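Local coordinates for anopheles Plasmodium-responsive Leucine-rich repeat protein 1B (Anopheles gambiae, PDB 4XGO) that probably acts in the mosquito's response to Plasmodium, perhaps by interacting with LRIM1 through the full-length protein, of which this is the leucine-rich repeat domain, at residues A[206-211]-A[230-235]; A[189-194]-A[211-216]; A[162-167]-A[183-188]. All blocks are in the same frame, centred on the assembly; numbering follows the deposited sequence.

Contact 1: A[206-211]-A[230-235]; sequences DVDLSY and RLYVSN
Arg230 reaches Asp206 at the start of two neighbouring strands, where NH1 of Arg230 donates to OD1 of Asp206 over 3.0 Å in a salt bridge that is nearly straight (168°). The oxygen sits at the edge of the guanidinium, in its plane, and is met on the syn side of the carboxylate. With Arg230 CG anti to the carbonyl carbon (chi1 -52°) and the chain extended from CG to NE, the arginine runs beside the aspartate and carries its guanidinium to the acid; its CG and CD also approach OD1. Because Asp206 is modelled in two conformers, the bridge may be only partly occupied.

Parallel backbone bonds zip the strands together: Val207 N to Arg230 O, Tyr232 N to Val207 O, and Leu209 N to Tyr232 O (2.8 Å). Past the strand ends the pairing resumes with Tyr211 N donating to Ser234 O at 2.9 Å. Asp208 shapes the exit from its strand: OD1 accepts from Ser210 N at 3.0 Å, an Asx turn, for which a short acidic side chain has just the right reach.

Tyr211 and Asn235 follow, both with left-handed backbone angles. CB of Asn235 lies over the centre of the Tyr211 ring, 3.5 Å from the centroid, and the amide stacks on the ring with the planes 5° apart. ND2 of Asn235 also donates to Ser234 OG (3.0 Å), which fixes the rotation of the amide and keeps it flat against the tyrosine.

On the face opposite the Asp206, Asp208 and Tyr232 side chains, Val207 CG1 meets Leu231 CD1 at a tight 3.4 Å, as suits branched apolar residues turned into the interior of a solenoid. Strand 184-186 flanks 206-208 on the side away from 230-232, and strand 253-255 flanks 230-232, continuing the parallel stack of repeats.

Contact 2: A[189-194]-A[211-216]; sequences HNNLTD and YNQLEK. Unlike the reference sequence in segment 211-216: Lys216 (reference Ile).
Asn212 and Leu192 meet in the row of consensus asparagines of the leucine-rich repeats, where the amide of each coil bonds to backbone groups in the turns of its own coil and the adjoining one. Asn212 CG stands anti to the carbonyl carbon (chi1 -85°), which sets OD1 towards Leu192 N; OD1 of Asn212 accepts from Leu192 N at 2.9 Å (166°), with the donor tilted from the carbonyl plane, while ND2 of the same amide donates to Leu187 O and Leu209 O. An asparagine suits the place because one short amide both accepts and donates between coils.

Backbone bonds run alongside: Asn190 N donates to Tyr211 O at 3.1 Å, and Gln213 N to Leu192 O at 2.9 Å. Farther on, a water links the coils, donating to Thr193 O and accepting from Glu215 N.

At the other end the flat rings of His189 and Tyr211 form an offset stack, centroids 4.1 Å apart and planes 11° apart. CE1 of His189 lies 3.3 Å from Tyr211 CG, over the rim of the ring, on the side opposite Asn235. Leu214 lays CD2 against the Thr193 backbone.

Both segments are loops, following strands 184-186 and 206-208. The pattern repeats on each side: Asn190 ND2 donates to Leu187 O and its OD1 accepts from Ile171 N, Asn236 OD1 accepts from Leu214 N, and His168 stacks on His189.

Contact 3: A[162-167]-A[183-188]; sequences EELDAS and TILKLQ. With NAG (2-acetamido-2-deoxy-beta-D-glucopyranose), chain C.
On the sheet face that carries an N-linked glycan, the Asp165 side chain crosses that of Lys186 at a slant, and its carboxylate gives the attached sugar a hydrogen-bond partner. N2 of NAG, the acetamido nitrogen, donates to OD2 of Asp165 at 2.8 Å, almost straight (169°). The other oxygen, OD1, takes Ser167 N at 2.9 Å and Ser167 OG at 2.7 Å, the first closing an Asx turn and the second using the syn lone pair. Three donors therefore hold this carboxylate. Its CG, anti to the backbone N (chi1 -174°), swings the group to the carbonyl side, where OD1 can meet Ser167 N, and an aspartate is short enough to serve turn and sugar together. Lys186 NZ, 5.2 Å from Asp165 OD2, is not in contact, yet its charge would probably favour the ionised form.

Glu163, two residues earlier on the same face, extends along Ile184. OE2 of Glu163 comes 3.5 Å from the NAG methyl C8 and packs equally close to Ile184 CG2, so the aliphatic branch lies alongside the acid's stem and carboxylate.

Beneath them the backbones pair in parallel. Glu162 O receives two successive donors, Thr183 N and Ile184 N; then Leu164 N bonds to Ile184 O, Lys186 N to Leu164 O, and Ala166 N to Lys186 O (2.8 Å). On the reverse face Leu164 packs beside Leu185. Just past the strands Ala166 CB touches Leu187 CD2 at 3.9 Å, both side chains packing on Leu155 of strand 154-156, and Ser167 CB rests on the Gln188 amide.

Mostly polar side chains outward, with Ile184 among them, and aliphatic ones inward, alternating along short parallel strands, are the signature of a leucine-rich repeat solenoid, whose strands line the concave surface.

Overall arrangement
Followed from the N terminus, the chain first makes contact 3, in which strand 184-186 returns beside 163-165 and closes one coil of the solenoid. Contact 2 then opens in the loop after strand 184-186 and closes in the loop after 206-208. Contact 1 starts before contact 2 is finished, so the two cross along the chain and share Tyr211, while contact 3 is complete before either begins. Contacts 3 and 1 are joined through strands 184-186 and 206-208, which are neighbours, and contact 2 adds the row of consensus asparagines at their ends. Together they tie four successive coils, from 163-165 to 230-232, into a continuous stretch of the domain.

Contact 1: A[206-211]-A[230-235]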
loop_
_atom_site.group_PDB
_atom_site.type_symbol
_atom_site.label_atom_id
_atom_site.label_comp_id
_atom_site.label_asym_id
_atom_site.label_seq_id
_atom_site.Cartn_x
_atom_site.Cartn_y
_atom_site.Cartn_z
ATOM N N ASP A 206 16.897 -16.968 17.798
ATOM C CA ASP A 206 15.678 -16.171 17.959
ATOM C C ASP A 206 14.523 -16.906 17.290
ATOM O O ASP A 206 14.568 -17.223 16.094
ATOM C CB ASP A 206 15.841 -14.778 17.349
ATOM C CG ASP A 206 17.063 -14.042 17.874
ATOM O OD1 ASP A 206 17.171 -13.834 19.099
ATOM O OD2 ASP A 206 17.931 -13.677 17.048
ATOM N N VAL A 207 13.495 -17.200 18.067
ATOM C CA VAL A 207 12.307 -17.864 17.535
ATOM C C VAL A 207 11.062 -17.114 17.969
ATOM O O VAL A 207 10.852 -16.869 19.163
ATOM C CB VAL A 207 12.245 -19.381 17.889
ATOM C CG1 VAL A 207 12.258 -19.621 19.374
ATOM C CG2 VAL A 207 11.016 -20.021 17.272
ATOM N N ASP A 208 10.255 -16.709 16.986
ATOM C CA ASP A 208 8.992 -16.031 17.251
ATOM C C ASP A 208 7.811 -16.934 16.845
ATOM O O ASP A 208 7.613 -17.242 15.659
ATOM C CB ASP A 208 8.950 -14.676 16.541
ATOM C CG ASP A 208 7.813 -13.785 17.011
ATOM O OD1 ASP A 208 6.844 -14.252 17.628
ATOM O OD2 ASP A 208 7.889 -12.568 16.746
ATOM N N LEU A 209 7.067 -17.378 17.862
ATOM C CA LEU A 209 5.882 -18.200 17.703
ATOM C C LEU A 209 4.631 -17.503 18.201
ATOM O O LEU A 209 3.600 -18.152 18.451
ATOM C CB LEU A 209 6.060 -19.528 18.458
ATOM C CG LEU A 209 7.260 -20.392 18.064
ATOM C CD1 LEU A 209 7.403 -21.608 18.972
ATOM C CD2 LEU A 209 7.199 -20.829 16.628
ATOM N N SER A 210 4.694 -16.183 18.336
ATOM C CA SER A 210 3.564 -15.425 18.839
ATOM C C SER A 210 2.408 -15.484 17.841
ATOM O O SER A 210 2.617 -15.747 16.653
ATOM C CB SER A 210 3.950 -13.979 19.179
ATOM O OG SER A 210 4.068 -13.166 18.028
ATOM N N TYR A 211 1.185 -15.285 18.348
ATOM C CA TYR A 211 -0.037 -15.300 17.522
ATOM C C TYR A 211 -0.144 -16.623 16.754
ATOM O O TYR A 211 -0.325 -16.656 15.538
ATOM C CB TYR A 211 -0.103 -14.084 16.577
ATOM C CG TYR A 211 -0.261 -12.751 17.270
ATOM C CD1 TYR A 211 0.850 -11.990 17.627
ATOM C CD2 TYR A 211 -1.530 -12.238 17.535
ATOM C CE1 TYR A 211 0.703 -10.760 18.250
ATOM C CE2 TYR A 211 -1.690 -11.021 18.160
ATOM C CZ TYR A 211 -0.577 -10.289 18.508
ATOM O OH TYR A 211 -0.749 -9.084 19.131
ATOM N N ARG A 230 16.270 -15.810 22.454
ATOM C CA ARG A 230 14.980 -15.114 22.519
ATOM C C ARG A 230 13.868 -16.033 22.048
ATOM O O ARG A 230 13.935 -16.598 20.946
ATOM C CB ARG A 230 15.013 -13.835 21.671
ATOM C CG ARG A 230 16.192 -12.935 21.999
ATOM C CD ARG A 230 16.120 -11.651 21.214
ATOM N NE ARG A 230 17.182 -10.736 21.607
ATOM C CZ ARG A 230 18.452 -10.820 21.206
ATOM N NH1 ARG A 230 18.866 -11.792 20.390
ATOM N NH2 ARG A 230 19.326 -9.904 21.631
ATOM N N LEU A 231 12.855 -16.179 22.905
ATOM C CA LEU A 231 11.697 -17.022 22.637
ATOM C C LEU A 231 10.430 -16.208 22.870
ATOM O O LEU A 231 10.145 -15.746 23.996
ATOM C CB LEU A 231 11.717 -18.275 23.529
ATOM C CG LEU A 231 10.466 -19.154 23.475
ATOM C CD1 LEU A 231 10.272 -19.759 22.097
ATOM C CD2 LEU A 231 10.537 -20.245 24.522
ATOM N N TYR A 232 9.683 -15.984 21.787
ATOM C CA TYR A 232 8.462 -15.222 21.844
ATOM C C TYR A 232 7.268 -16.132 21.604
ATOM O O TYR A 232 7.154 -16.773 20.547
ATOM C CB TYR A 232 8.456 -14.114 20.797
ATOM C CG TYR A 232 9.624 -13.174 20.896
ATOM C CD1 TYR A 232 10.799 -13.430 20.213
ATOM C CD2 TYR A 232 9.549 -12.030 21.672
ATOM C CE1 TYR A 232 11.884 -12.562 20.301
ATOM C CE2 TYR A 232 10.627 -11.151 21.762
ATOM C CZ TYR A 232 11.791 -11.430 21.070
ATOM O OH TYR A 232 12.880 -10.569 21.137
ATOM N N VAL A 233 6.368 -16.185 22.576
ATOM C CA VAL A 233 5.179 -17.013 22.444
ATOM C C VAL A 233 3.962 -16.261 22.974
ATOM O O VAL A 233 3.053 -16.846 23.561
ATOM C CB VAL A 233 5.309 -18.398 23.135
ATOM C CG1 VAL A 233 4.294 -19.351 22.553
ATOM C CG2 VAL A 233 6.677 -19.015 22.930
ATOM N N SER A 234 3.906 -14.963 22.709
ATOM C CA SER A 234 2.775 -14.162 23.160
ATOM C C SER A 234 1.540 -14.471 22.320
ATOM O O SER A 234 1.643 -14.986 21.185
ATOM C CB SER A 234 3.091 -12.668 23.101
ATOM O OG SER A 234 3.034 -12.187 21.768
ATOM N N ASN A 235 0.369 -14.143 22.858
ATOM C CA ASN A 235 -0.861 -14.243 22.065
ATOM C C ASN A 235 -1.077 -15.624 21.494
ATOM O O ASN A 235 -1.444 -15.792 20.320
ATOM C CB ASN A 235 -0.849 -13.187 20.952
ATOM C CG ASN A 235 -0.918 -11.788 21.507
ATOM O OD1 ASN A 235 -2.017 -11.244 21.718
ATOM N ND2 ASN A 235 0.238 -11.188 21.743
#

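Contact 2: A[189-194]-A[211-216]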
loop_
_atom_site.group_PDB
_atom_site.type_symbol
_atom_site.label_atom_id
_atom_site.label_comp_id
_atom_site.label_asym_id
_atom_site.label_seq_id
_atom_site.Cartn_x
_atom_site.Cartn_y
_atom_site.Cartn_z
ATOM N N HIS A 189 1.921 -15.249 13.787
ATOM C CA HIS A 189 0.694 -15.125 13.007
ATOM C C HIS A 189 0.582 -16.310 12.055
ATOM O O HIS A 189 0.633 -16.160 10.826
ATOM C CB HIS A 189 0.598 -13.778 12.260
ATOM C CG HIS A 189 0.450 -12.582 13.158
ATOM N ND1 HIS A 189 -0.769 -12.148 13.648
ATOM C CD2 HIS A 189 1.375 -11.733 13.660
ATOM C CE1 HIS A 189 -0.578 -11.079 14.406
ATOM N NE2 HIS A 189 0.713 -10.818 14.439
ATOM N N ASN A 190 0.462 -17.497 12.652
ATOM C CA ASN A 190 0.242 -18.724 11.924
ATOM C C ASN A 190 -0.766 -19.586 12.673
ATOM O O ASN A 190 -1.488 -19.066 13.534
ATOM C CB ASN A 190 1.568 -19.439 11.656
ATOM C CG ASN A 190 2.218 -18.946 10.375
ATOM O OD1 ASN A 190 1.630 -19.070 9.296
ATOM N ND2 ASN A 190 3.383 -18.316 10.491
ATOM N N ASN A 191 -0.808 -20.872 12.344
ATOM C CA ASN A 191 -1.779 -21.793 12.954
ATOM C C ASN A 191 -1.131 -23.005 13.625
ATOM O O ASN A 191 -1.666 -24.133 13.597
ATOM C CB ASN A 191 -2.767 -22.185 11.877
ATOM C CG ASN A 191 -3.732 -21.058 11.553
ATOM O OD1 ASN A 191 -4.763 -20.883 12.220
ATOM N ND2 ASN A 191 -3.405 -20.275 10.572
ATOM N N LEU A 192 0.014 -22.775 14.253
ATOM C CA LEU A 192 0.763 -23.835 14.903
ATOM C C LEU A 192 0.056 -24.275 16.179
ATOM O O LEU A 192 -0.427 -23.435 16.935
ATOM C CB LEU A 192 2.194 -23.410 15.217
ATOM C CG LEU A 192 3.073 -23.224 13.971
ATOM C CD1 LEU A 192 4.320 -22.453 14.369
ATOM C CD2 LEU A 192 3.395 -24.569 13.340
ATOM N N THR A 193 -0.032 -25.601 16.349
ATOM C CA THR A 193 -0.523 -26.210 17.582
ATOM C C THR A 193 0.511 -27.126 18.245
ATOM O O THR A 193 0.247 -27.699 19.316
ATOM C CB THR A 193 -1.827 -27.004 17.328
ATOM O OG1 THR A 193 -1.595 -27.981 16.319
ATOM C CG2 THR A 193 -2.945 -26.078 16.880
ATOM N N ASP A 194 1.679 -27.290 17.635
ATOM C CA ASP A 194 2.725 -28.105 18.252
ATOM C C ASP A 194 4.079 -27.510 17.962
ATOM O O ASP A 194 4.211 -26.661 17.062
ATOM C CB ASP A 194 2.669 -29.552 17.730
ATOM C CG ASP A 194 3.509 -29.749 16.470
ATOM O OD1 ASP A 194 3.240 -29.073 15.451
ATOM O OD2 ASP A 194 4.478 -30.539 16.519
ATOM N N TYR A 211 1.185 -15.285 18.348
ATOM C CA TYR A 211 -0.037 -15.300 17.522
ATOM C C TYR A 211 -0.144 -16.623 16.754
ATOM O O TYR A 211 -0.325 -16.656 15.538
ATOM C CB TYR A 211 -0.103 -14.084 16.577
ATOM C CG TYR A 211 -0.261 -12.751 17.270
ATOM C CD1 TYR A 211 0.850 -11.990 17.627
ATOM C CD2 TYR A 211 -1.530 -12.238 17.535
ATOM C CE1 TYR A 211 0.703 -10.760 18.250
ATOM C CE2 TYR A 211 -1.690 -11.021 18.160
ATOM C CZ TYR A 211 -0.577 -10.289 18.508
ATOM O OH TYR A 211 -0.749 -9.084 19.131
ATOM N N ASN A 212 -0.014 -17.730 17.487
ATOM C CA ASN A 212 -0.315 -19.050 16.955
ATOM C C ASN A 212 -1.421 -19.662 17.841
ATOM O O ASN A 212 -2.122 -18.928 18.524
ATOM C CB ASN A 212 0.940 -19.907 16.884
ATOM C CG ASN A 212 1.723 -19.655 15.594
ATOM O OD1 ASN A 212 1.428 -20.240 14.560
ATOM N ND2 ASN A 212 2.686 -18.752 15.658
ATOM N N GLN A 213 -1.580 -20.961 17.808
ATOM C CA GLN A 213 -2.677 -21.596 18.575
ATOM C C GLN A 213 -2.122 -22.623 19.544
ATOM O O GLN A 213 -2.731 -23.688 19.786
ATOM C CB GLN A 213 -3.655 -22.217 17.603
ATOM C CG GLN A 213 -4.384 -21.165 16.778
ATOM C CD GLN A 213 -4.692 -21.617 15.376
ATOM O OE1 GLN A 213 -4.152 -22.616 14.894
ATOM N NE2 GLN A 213 -5.561 -20.869 14.690
ATOM N N LEU A 214 -0.994 -22.283 20.152
ATOM C CA LEU A 214 -0.326 -23.196 21.082
ATOM C C LEU A 214 -1.077 -23.174 22.407
ATOM O O LEU A 214 -1.357 -22.101 22.950
ATOM C CB LEU A 214 1.127 -22.798 21.311
ATOM C CG LEU A 214 2.036 -22.880 20.066
ATOM C CD1 LEU A 214 3.372 -22.208 20.337
ATOM C CD2 LEU A 214 2.277 -24.306 19.631
ATOM N N GLU A 215 -1.415 -24.356 22.906
ATOM C CA GLU A 215 -2.025 -24.462 24.249
ATOM C C GLU A 215 -1.028 -24.975 25.285
ATOM O O GLU A 215 -1.174 -24.698 26.491
ATOM C CB GLU A 215 -3.279 -25.339 24.222
ATOM C CG GLU A 215 -3.965 -25.367 25.582
ATOM C CD GLU A 215 -5.281 -26.095 25.596
ATOM O OE1 GLU A 215 -5.733 -26.541 24.509
ATOM O OE2 GLU A 215 -5.845 -26.215 26.718
ATOM N N LYS A 216 -0.018 -25.712 24.822
ATOM C CA LYS A 216 1.060 -26.217 25.657
ATOM C C LYS A 216 2.402 -25.923 25.035
ATOM O O LYS A 216 2.485 -25.771 23.820
ATOM C CB LYS A 216 0.944 -27.742 25.796
ATOM C CG LYS A 216 -0.363 -28.237 26.380
ATOM C CD LYS A 216 -0.323 -29.754 26.549
HETATM O O HOH W 1 -1.012 -26.872 21.685
#

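Contact 3: A[162-167]-A[183-188]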
loop_
_atom_site.group_PDB
_atom_site.type_symbol
_atom_site.label_atom_id
_atom_site.label_comp_id
_atom_site.label_asym_id
_atom_site.label_seq_id
_atom_site.Cartn_x
_atom_site.Cartn_y
_atom_site.Cartn_z
ATOM N N GLU A 162 19.663 -19.920 7.089
ATOM C CA GLU A 162 20.122 -19.294 8.326
ATOM C C GLU A 162 19.043 -18.384 8.905
ATOM O O GLU A 162 18.914 -18.266 10.121
ATOM C CB GLU A 162 21.396 -18.480 8.060
ATOM C CG GLU A 162 22.003 -17.804 9.288
ATOM C CD GLU A 162 21.513 -16.377 9.535
ATOM O OE1 GLU A 162 21.029 -15.720 8.594
ATOM O OE2 GLU A 162 21.620 -15.890 10.692
ATOM N N GLU A 163 18.295 -17.710 8.044
ATOM C CA GLU A 163 17.208 -16.868 8.508
ATOM C C GLU A 163 15.991 -17.087 7.631
ATOM O O GLU A 163 16.076 -17.007 6.403
ATOM C CB GLU A 163 17.600 -15.383 8.525
ATOM C CG GLU A 163 16.442 -14.483 8.907
ATOM C CD GLU A 163 16.835 -13.072 9.344
ATOM O OE1 GLU A 163 17.982 -12.606 9.034
ATOM O OE2 GLU A 163 15.960 -12.412 9.976
ATOM N N LEU A 164 14.857 -17.341 8.275
ATOM C CA LEU A 164 13.635 -17.638 7.572
ATOM C C LEU A 164 12.455 -16.922 8.202
ATOM O O LEU A 164 12.211 -17.074 9.393
ATOM C CB LEU A 164 13.391 -19.142 7.541
ATOM C CG LEU A 164 12.078 -19.644 6.949
ATOM C CD1 LEU A 164 11.823 -19.135 5.555
ATOM C CD2 LEU A 164 12.107 -21.159 6.915
ATOM N N ASP A 165 11.754 -16.125 7.398
ATOM C CA ASP A 165 10.555 -15.440 7.841
ATOM C C ASP A 165 9.368 -16.039 7.084
ATOM O O ASP A 165 9.266 -15.912 5.867
ATOM C CB ASP A 165 10.668 -13.924 7.647
ATOM C CG ASP A 165 9.480 -13.143 8.243
ATOM O OD1 ASP A 165 8.410 -13.737 8.526
ATOM O OD2 ASP A 165 9.620 -11.896 8.414
ATOM N N ALA A 166 8.509 -16.739 7.829
ATOM C CA ALA A 166 7.244 -17.277 7.289
ATOM C C ALA A 166 6.023 -16.800 8.088
ATOM O O ALA A 166 4.973 -17.456 8.123
ATOM C CB ALA A 166 7.289 -18.789 7.168
ATOM N N SER A 167 6.139 -15.596 8.638
ATOM C CA SER A 167 5.096 -14.995 9.464
ATOM C C SER A 167 3.904 -14.658 8.590
ATOM O O SER A 167 4.035 -14.554 7.359
ATOM C CB SER A 167 5.610 -13.736 10.189
ATOM O OG SER A 167 6.000 -12.688 9.308
ATOM N N THR A 183 19.131 -19.882 12.459
ATOM C CA THR A 183 19.451 -18.981 13.567
ATOM C C THR A 183 18.243 -18.128 13.951
ATOM O O THR A 183 17.961 -17.950 15.134
ATOM C CB THR A 183 20.650 -18.079 13.154
ATOM O OG1 THR A 183 21.812 -18.909 12.960
ATOM C CG2 THR A 183 20.972 -17.029 14.185
ATOM N N ILE A 184 17.554 -17.579 12.955
ATOM C CA ILE A 184 16.407 -16.717 13.185
ATOM C C ILE A 184 15.215 -17.316 12.454
ATOM O O ILE A 184 15.269 -17.493 11.243
ATOM C CB ILE A 184 16.687 -15.298 12.659
ATOM C CG1 ILE A 184 17.884 -14.683 13.406
ATOM C CG2 ILE A 184 15.466 -14.418 12.816
ATOM C CD1 ILE A 184 18.322 -13.341 12.860
ATOM N N LEU A 185 14.153 -17.614 13.199
ATOM C CA LEU A 185 12.924 -18.179 12.644
ATOM C C LEU A 185 11.711 -17.355 13.100
ATOM O O LEU A 185 11.384 -17.296 14.313
ATOM C CB LEU A 185 12.749 -19.624 13.086
ATOM C CG LEU A 185 11.540 -20.398 12.565
ATOM C CD1 LEU A 185 11.516 -20.413 11.053
ATOM C CD2 LEU A 185 11.568 -21.812 13.139
ATOM N N LYS A 186 11.037 -16.743 12.131
ATOM C CA LYS A 186 9.868 -15.933 12.412
ATOM C C LYS A 186 8.654 -16.659 11.871
ATOM O O LYS A 186 8.512 -16.832 10.652
ATOM C CB LYS A 186 9.987 -14.572 11.740
ATOM C CG LYS A 186 11.278 -13.855 11.969
ATOM C CD LYS A 186 11.556 -13.605 13.413
ATOM C CE LYS A 186 10.641 -12.542 14.003
ATOM N NZ LYS A 186 10.843 -11.180 13.408
ATOM N N LEU A 187 7.811 -17.121 12.797
ATOM C CA LEU A 187 6.580 -17.857 12.502
ATOM C C LEU A 187 5.341 -17.226 13.141
ATOM O O LEU A 187 4.293 -17.867 13.247
ATOM C CB LEU A 187 6.717 -19.327 12.936
ATOM C CG LEU A 187 7.598 -20.183 12.031
ATOM C CD1 LEU A 187 7.949 -21.525 12.630
ATOM C CD2 LEU A 187 6.931 -20.334 10.698
ATOM N N GLN A 188 5.442 -15.962 13.549
ATOM C CA GLN A 188 4.316 -15.310 14.218
ATOM C C GLN A 188 3.139 -15.164 13.252
ATOM O O GLN A 188 3.348 -15.042 12.029
ATOM C CB GLN A 188 4.725 -13.962 14.822
ATOM C CG GLN A 188 5.087 -12.847 13.861
ATOM C CD GLN A 188 6.540 -12.844 13.409
ATOM O OE1 GLN A 188 7.262 -13.833 13.546
ATOM N NE2 GLN A 188 6.990 -11.692 12.890
HETATM C C1 NAG C . 9.948 -10.169 5.291
HETATM C C2 NAG C . 10.789 -9.273 6.200
HETATM C C3 NAG C . 9.886 -8.272 6.928
HETATM C C4 NAG C . 9.045 -7.478 5.941
HETATM C C5 NAG C . 8.376 -8.439 4.953
HETATM C C6 NAG C . 7.685 -7.638 3.845
HETATM C C7 NAG C . 12.645 -9.872 7.657
HETATM C C8 NAG C . 13.159 -10.728 8.770
HETATM N N2 NAG C . 11.405 -10.061 7.230
HETATM O O3 NAG C . 10.646 -7.415 7.766
HETATM O O4 NAG C . 7.970 -6.828 6.629
HETATM O O5 NAG C . 9.309 -9.329 4.359
HETATM O O6 NAG C . 6.303 -7.763 4.122
HETATM O O7 NAG C . 13.378 -9.026 7.164
#